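Local coordinates for protein D-3-phosphoglycerate dehydrogenase (Sulfolobus tokodaii, PDB 2EKL) that probably catalyses the NAD-dependent oxidation of D-3-phosphoglycerate, a step of serine biosynthesis, as a D-isomer-specific 2-hydroxyacid dehydrogenase, at residues I214-F219 with G239-D244. Numbering follows the deposited sequence.
Sequences IDYPQF and GKALLD
Tyr216 and Phe219 of the short helix 216-221 receive Ala241 between their rings in a mainly apolar helix-to-helix contact with one hydrogen bond at its solvent-facing side. The helices flank strand 226-230 in sequence and belong to the Rossmann-type NAD-binding domain, where this contact lies away from the cofactor. It illustrates how a small residue lets aromatic rings close on a helix backbone. The Ala241 methyl sits over one face of Tyr216 in a CH-pi contact, CB lying 3.6 Å from the ring centroid and 18° off its normal. The same CB meets Phe219 CD2 at 3.8 Å. With CG anti to the carbonyl carbon (chi1 -88°), the Phe219 ring lies against Leu242, CZ reaching Leu242 CA at 3.6 Å and CE1 touching Leu242 CD1 at 3.7 Å. Ile214 CG2 lies over one ring face and Ala241 C over the opposite one, with the nearly parallel Tyr245 ring a further neighbour. With an alanine in place of Phe219, Leu242 would probably lose its aromatic partner and a gap would open between Ile214 and the helix backbone. Farther out, Tyr216 OH donates to the anti lone pair of Asp244 OD2 at 3.1 Å, the carboxylate being turned 66° from the ring. Asp215 OD1 accepts a bond from Tyr216 N at 2.6 Å and another from Asn238 ND2, tying the start of one helix to the residue preceding the other. The chemistry thus divides by depth: buried Phe219 relies on shape and apolar contact, whereas exposed Tyr216 combines a covered ring face with a hydroxyl bonded to a carboxylate.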
ATOM      1  N   ILE A 214       1.782   5.670 -23.401  1.00 21.84           N
ATOM      2  CA  ILE A 214       0.679   4.732 -23.309  1.00 20.61           C
ATOM      3  C   ILE A 214      -0.481   5.375 -24.053  1.00 21.07           C
ATOM      4  O   ILE A 214      -1.199   6.216 -23.505  1.00 19.78           O
ATOM      5  CB  ILE A 214       0.287   4.455 -21.837  1.00 20.20           C
ATOM      6  CG1 ILE A 214       1.518   3.978 -21.054  1.00 20.03           C
ATOM      7  CG2 ILE A 214      -0.787   3.379 -21.776  1.00 17.78           C
ATOM      8  CD1 ILE A 214       2.186   2.737 -21.634  1.00 19.24           C
ATOM      9  N   ASP A 215      -0.636   4.986 -25.316  1.00 20.65           N
ATOM     10  CA  ASP A 215      -1.684   5.520 -26.176  1.00 21.24           C
ATOM     11  C   ASP A 215      -2.619   4.394 -26.608  1.00 20.82           C
ATOM     12  O   ASP A 215      -2.555   3.284 -26.077  1.00 20.15           O
ATOM     13  CB  ASP A 215      -1.060   6.196 -27.406  1.00 23.65           C
ATOM     14  CG  ASP A 215      -1.893   7.359 -27.926  1.00 25.27           C
ATOM     15  OD1 ASP A 215      -3.122   7.198 -28.083  1.00 26.49           O
ATOM     16  OD2 ASP A 215      -1.314   8.434 -28.183  1.00 28.41           O
ATOM     17  N   TYR A 216      -3.482   4.671 -27.578  1.00 21.31           N
ATOM     18  CA  TYR A 216      -4.441   3.671 -28.027  1.00 20.45           C
ATOM     19  C   TYR A 216      -3.901   2.287 -28.371  1.00 20.69           C
ATOM     20  O   TYR A 216      -4.453   1.282 -27.927  1.00 20.52           O
ATOM     21  CB  TYR A 216      -5.271   4.216 -29.193  1.00 22.37           C
ATOM     22  CG  TYR A 216      -6.517   4.926 -28.720  1.00 21.41           C
ATOM     23  CD1 TYR A 216      -7.652   4.198 -28.362  1.00 22.26           C
ATOM     24  CD2 TYR A 216      -6.547   6.313 -28.567  1.00 22.32           C
ATOM     25  CE1 TYR A 216      -8.784   4.826 -27.861  1.00 22.83           C
ATOM     26  CE2 TYR A 216      -7.678   6.953 -28.068  1.00 22.24           C
ATOM     27  CZ  TYR A 216      -8.791   6.205 -27.716  1.00 22.57           C
ATOM     28  OH  TYR A 216      -9.907   6.824 -27.207  1.00 24.73           O
ATOM     29  N   PRO A 217      -2.826   2.206 -29.174  1.00 21.20           N
ATOM     30  CA  PRO A 217      -2.286   0.887 -29.523  1.00 20.17           C
ATOM     31  C   PRO A 217      -1.846   0.093 -28.295  1.00 20.23           C
ATOM     32  O   PRO A 217      -2.054  -1.120 -28.218  1.00 18.85           O
ATOM     33  CB  PRO A 217      -1.113   1.224 -30.440  1.00 20.37           C
ATOM     34  CG  PRO A 217      -1.535   2.527 -31.068  1.00 22.24           C
ATOM     35  CD  PRO A 217      -2.100   3.273 -29.880  1.00 19.15           C
ATOM     36  N   GLN A 218      -1.239   0.788 -27.338  1.00 19.44           N
ATOM     37  CA  GLN A 218      -0.763   0.156 -26.113  1.00 18.28           C
ATOM     38  C   GLN A 218      -1.928  -0.342 -25.263  1.00 18.37           C
ATOM     39  O   GLN A 218      -1.869  -1.435 -24.705  1.00 18.46           O
ATOM     40  CB  GLN A 218       0.093   1.140 -25.305  1.00 18.82           C
ATOM     41  CG  GLN A 218       1.418   1.538 -25.968  1.00 19.90           C
ATOM     42  CD  GLN A 218       1.233   2.377 -27.224  1.00 19.60           C
ATOM     43  OE1 GLN A 218       0.482   3.352 -27.230  1.00 19.36           O
ATOM     44  NE2 GLN A 218       1.932   2.008 -28.290  1.00 21.48           N
ATOM     45  N   PHE A 219      -2.984   0.458 -25.159  1.00 17.01           N
ATOM     46  CA  PHE A 219      -4.157   0.055 -24.388  1.00 18.25           C
ATOM     47  C   PHE A 219      -4.782  -1.197 -25.003  1.00 18.12           C
ATOM     48  O   PHE A 219      -5.260  -2.079 -24.293  1.00 17.04           O
ATOM     49  CB  PHE A 219      -5.198   1.181 -24.361  1.00 17.27           C
ATOM     50  CG  PHE A 219      -5.004   2.166 -23.241  1.00 17.90           C
ATOM     51  CD1 PHE A 219      -5.280   1.806 -21.924  1.00 17.01           C
ATOM     52  CD2 PHE A 219      -4.536   3.449 -23.500  1.00 18.38           C
ATOM     53  CE1 PHE A 219      -5.090   2.708 -20.880  1.00 18.96           C
ATOM     54  CE2 PHE A 219      -4.340   4.364 -22.460  1.00 18.80           C
ATOM     55  CZ  PHE A 219      -4.618   3.991 -21.148  1.00 18.21           C
ATOM     56  N   GLY A 239      -4.999  10.342 -21.520  1.00 17.90           N
ATOM     57  CA  GLY A 239      -6.137  10.338 -20.617  1.00 17.97           C
ATOM     58  C   GLY A 239      -7.475  10.008 -21.240  1.00 17.40           C
ATOM     59  O   GLY A 239      -8.318   9.358 -20.619  1.00 16.77           O
ATOM     60  N   LYS A 240      -7.689  10.468 -22.466  1.00 18.02           N
ATOM     61  CA  LYS A 240      -8.943  10.199 -23.144  1.00 18.82           C
ATOM     62  C   LYS A 240      -9.031   8.721 -23.521  1.00 18.07           C
ATOM     63  O   LYS A 240     -10.093   8.111 -23.416  1.00 18.77           O
ATOM     64  CB  LYS A 240      -9.070  11.109 -24.366  1.00 17.41           C
ATOM     65  CG  LYS A 240      -9.179  12.578 -23.969  1.00 19.75           C
ATOM     66  CD  LYS A 240      -9.101  13.522 -25.165  1.00 21.22           C
ATOM     67  CE  LYS A 240      -9.237  14.969 -24.713  1.00 22.50           C
ATOM     68  NZ  LYS A 240      -9.149  15.922 -25.851  1.00 24.84           N
ATOM     69  N   ALA A 241      -7.911   8.143 -23.941  1.00 17.96           N
ATOM     70  CA  ALA A 241      -7.890   6.729 -24.289  1.00 17.61           C
ATOM     71  C   ALA A 241      -8.142   5.936 -23.004  1.00 16.56           C
ATOM     72  O   ALA A 241      -8.865   4.941 -23.007  1.00 17.33           O
ATOM     73  CB  ALA A 241      -6.533   6.351 -24.888  1.00 17.30           C
ATOM     74  N   LEU A 242      -7.544   6.389 -21.905  1.00 16.88           N
ATOM     75  CA  LEU A 242      -7.713   5.724 -20.615  1.00 17.46           C
ATOM     76  C   LEU A 242      -9.185   5.670 -20.219  1.00 16.93           C
ATOM     77  O   LEU A 242      -9.703   4.617 -19.857  1.00 16.66           O
ATOM     78  CB  LEU A 242      -6.924   6.462 -19.526  1.00 18.94           C
ATOM     79  CG  LEU A 242      -7.104   5.950 -18.093  1.00 18.56           C
ATOM     80  CD1 LEU A 242      -6.558   4.530 -17.963  1.00 19.72           C
ATOM     81  CD2 LEU A 242      -6.384   6.896 -17.135  1.00 20.11           C
ATOM     82  N   LEU A 243      -9.860   6.812 -20.281  1.00 17.47           N
ATOM     83  CA  LEU A 243     -11.271   6.868 -19.923  1.00 18.93           C
ATOM     84  C   LEU A 243     -12.068   5.910 -20.804  1.00 19.01           C
ATOM     85  O   LEU A 243     -12.971   5.217 -20.337  1.00 19.78           O
ATOM     86  CB  LEU A 243     -11.796   8.300 -20.086  1.00 19.53           C
ATOM     87  CG  LEU A 243     -13.287   8.530 -19.805  1.00 20.83           C
ATOM     88  CD1 LEU A 243     -13.625   8.127 -18.379  1.00 21.19           C
ATOM     89  CD2 LEU A 243     -13.617   9.995 -20.032  1.00 20.94           C
ATOM     90  N   ASP A 244     -11.716   5.872 -22.083  1.00 20.97           N
ATOM     91  CA  ASP A 244     -12.373   5.003 -23.051  1.00 21.19           C
ATOM     92  C   ASP A 244     -12.269   3.549 -22.600  1.00 21.65           C
ATOM     93  O   ASP A 244     -13.270   2.829 -22.526  1.00 19.73           O
ATOM     94  CB  ASP A 244     -11.709   5.184 -24.423  1.00 24.46           C
ATOM     95  CG  ASP A 244     -12.448   4.467 -25.539  1.00 27.26           C
ATOM     96  OD1 ASP A 244     -13.459   3.790 -25.258  1.00 28.92           O
ATOM     97  OD2 ASP A 244     -12.011   4.587 -26.705  1.00 28.18           O
TER